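Local coordinates for ketol-acid reductoisomerase (NAD(+)) (uncultured archaeon GZfos26G2, PDB 4XDY), which catalyses the magnesium-dependent methyl migration and NADH-dependent reduction of (S)-2-acetolactate to (R)-2,3-dihydroxy-isovalerate in the biosynthesis of branched-chain amino acids, at residues 12-17 against 38-43. Numbering follows the deposited sequence.
Sequences SILRDK and SGINVV
In the Rossmann-type nucleotide-binding domain, away from the cofactor and metal sites, where the chain leads into the neighbouring parallel strands 18-22 and 41-50, L14 meets I40 and K17 meets N41. The contact is slight, 162 Å² of buried surface, and no direct hydrogen bond crosses it. The apolar part is one touch of methylene against methyl: CB of L14 lies 3.9 Å from CD1 of I40. I40 reaches it with its longer branch: CG1 stands beside the backbone N (chi1 -50°), and the second bend (chi2 -44°) carries CD1 to L14. The other branch, CG2, comes loosely to K17 O, 4.3 Å away. CB of N41 passes 3.9 Å from that same oxygen.

One water supplies the polar link. It donates to L14 O at 2.7 Å and to K17 O at 2.6 Å, and accepts from N41 N at 2.8 Å. Both of its hydrogens and one acceptor position are thus used, and the backbone of the turn is tied to that of N41. L14 O also accepts a hydrogen bond from K17 N (3.0 Å), which closes a turn over 14-17, overlapping the end of the 3-10 segment 12-14, so two donors grip this carbonyl.

G39, with positive phi (91°), ends helix 26-37 in a Schellman motif and turns the chain toward I40 and strand 41-50, completing the beta-alpha-beta crossover from strand 18-22. OD1 of N41 is hydrogen-bonded to OG1 of T18, and the backbone of N41 to that of I19, which the I40 side chain also touches. Beyond L14, A171 of helix 165-175 packs on its side chain.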
loop_
_atom_site.group_PDB
_atom_site.type_symbol
_atom_site.label_atom_id
_atom_site.label_comp_id
_atom_site.label_asym_id
_atom_site.label_seq_id
_atom_site.Cartn_x
_atom_site.Cartn_y
_atom_site.Cartn_z
ATOM N N SER A 12 -25.482 -18.495 14.403
ATOM C CA SER A 12 -26.923 -18.619 14.531
ATOM C C SER A 12 -27.520 -17.904 15.722
ATOM O O SER A 12 -28.669 -17.508 15.653
ATOM C CB SER A 12 -27.311 -20.122 14.537
ATOM O OG SER A 12 -26.693 -20.806 15.571
ATOM N N ILE A 13 -26.763 -17.647 16.801
ATOM C CA ILE A 13 -27.278 -16.834 17.871
ATOM C C ILE A 13 -27.920 -15.457 17.441
ATOM O O ILE A 13 -28.816 -14.926 18.119
ATOM C CB ILE A 13 -26.275 -16.611 19.013
ATOM C CG1 ILE A 13 -27.025 -16.148 20.258
ATOM C CG2 ILE A 13 -25.166 -15.589 18.631
ATOM C CD1 ILE A 13 -26.196 -16.168 21.501
ATOM N N LEU A 14 -27.382 -14.874 16.375
ATOM C CA LEU A 14 -27.845 -13.542 15.890
ATOM C C LEU A 14 -29.202 -13.591 15.203
ATOM O O LEU A 14 -29.830 -12.534 15.016
ATOM C CB LEU A 14 -26.832 -12.935 14.933
ATOM C CG LEU A 14 -25.471 -12.618 15.532
ATOM C CD1 LEU A 14 -24.629 -11.881 14.494
ATOM C CD2 LEU A 14 -25.594 -11.800 16.797
ATOM N N ARG A 15 -29.636 -14.798 14.839
ATOM C CA ARG A 15 -31.009 -15.054 14.335
ATOM C C ARG A 15 -32.114 -14.300 15.076
ATOM O O ARG A 15 -32.990 -13.763 14.489
ATOM C CB ARG A 15 -31.321 -16.567 14.382
ATOM N N ASP A 16 -32.136 -14.241 16.366
ATOM C CA ASP A 16 -33.257 -13.472 16.951
ATOM C C ASP A 16 -32.668 -12.327 17.791
ATOM O O ASP A 16 -33.087 -12.054 18.924
ATOM C CB ASP A 16 -34.124 -14.392 17.781
ATOM C CG ASP A 16 -33.296 -15.422 18.487
ATOM O OD1 ASP A 16 -32.134 -15.079 18.840
ATOM O OD2 ASP A 16 -33.757 -16.572 18.620
ATOM N N LYS A 17 -31.658 -11.667 17.242
ATOM C CA LYS A 17 -31.143 -10.524 17.947
ATOM C C LYS A 17 -31.177 -9.345 16.976
ATOM O O LYS A 17 -30.973 -9.506 15.774
ATOM C CB LYS A 17 -29.747 -10.812 18.478
ATOM C CG LYS A 17 -29.823 -11.458 19.832
ATOM C CD LYS A 17 -28.493 -11.885 20.338
ATOM C CE LYS A 17 -28.653 -12.681 21.622
ATOM N NZ LYS A 17 -28.915 -11.869 22.821
ATOM N N SER A 38 -26.082 -10.003 5.426
ATOM C CA SER A 38 -26.001 -11.339 5.959
ATOM C C SER A 38 -27.294 -11.743 6.657
ATOM O O SER A 38 -27.342 -12.806 7.210
ATOM C CB SER A 38 -24.815 -11.410 6.949
ATOM O OG SER A 38 -23.640 -11.399 6.162
ATOM N N GLY A 39 -28.326 -10.909 6.620
ATOM C CA GLY A 39 -29.611 -11.301 7.134
ATOM C C GLY A 39 -29.798 -10.952 8.556
ATOM O O GLY A 39 -30.764 -11.385 9.142
ATOM N N ILE A 40 -28.941 -10.107 9.157
ATOM C CA ILE A 40 -29.133 -9.741 10.577
ATOM C C ILE A 40 -30.010 -8.519 10.669
ATOM O O ILE A 40 -29.931 -7.649 9.824
ATOM C CB ILE A 40 -27.751 -9.507 11.313
ATOM C CG1 ILE A 40 -26.779 -10.695 11.057
ATOM C CG2 ILE A 40 -27.939 -9.117 12.785
ATOM C CD1 ILE A 40 -27.354 -12.113 11.162
ATOM N N ASN A 41 -30.830 -8.467 11.692
ATOM C CA ASN A 41 -31.713 -7.348 11.926
ATOM C C ASN A 41 -30.918 -6.176 12.528
ATOM O O ASN A 41 -30.393 -6.285 13.639
ATOM C CB ASN A 41 -32.880 -7.723 12.879
ATOM C CG ASN A 41 -33.991 -6.642 12.933
ATOM O OD1 ASN A 41 -34.503 -6.266 14.004
ATOM N ND2 ASN A 41 -34.394 -6.174 11.754
ATOM N N VAL A 42 -30.847 -5.044 11.811
ATOM C CA VAL A 42 -30.092 -3.868 12.299
ATOM C C VAL A 42 -30.947 -2.636 12.405
ATOM O O VAL A 42 -31.737 -2.353 11.477
ATOM C CB VAL A 42 -28.925 -3.526 11.332
ATOM C CG1 VAL A 42 -28.168 -2.265 11.810
ATOM C CG2 VAL A 42 -27.997 -4.717 11.185
ATOM N N VAL A 43 -30.763 -1.854 13.463
ATOM C CA VAL A 43 -31.323 -0.512 13.494
ATOM C C VAL A 43 -30.198 0.476 13.704
ATOM O O VAL A 43 -29.169 0.083 14.311
ATOM C CB VAL A 43 -32.451 -0.346 14.523
ATOM C CG1 VAL A 43 -33.531 -1.391 14.200
ATOM C CG2 VAL A 43 -31.970 -0.473 15.943
HETATM O O HOH W 1 -31.119 -10.702 13.434
#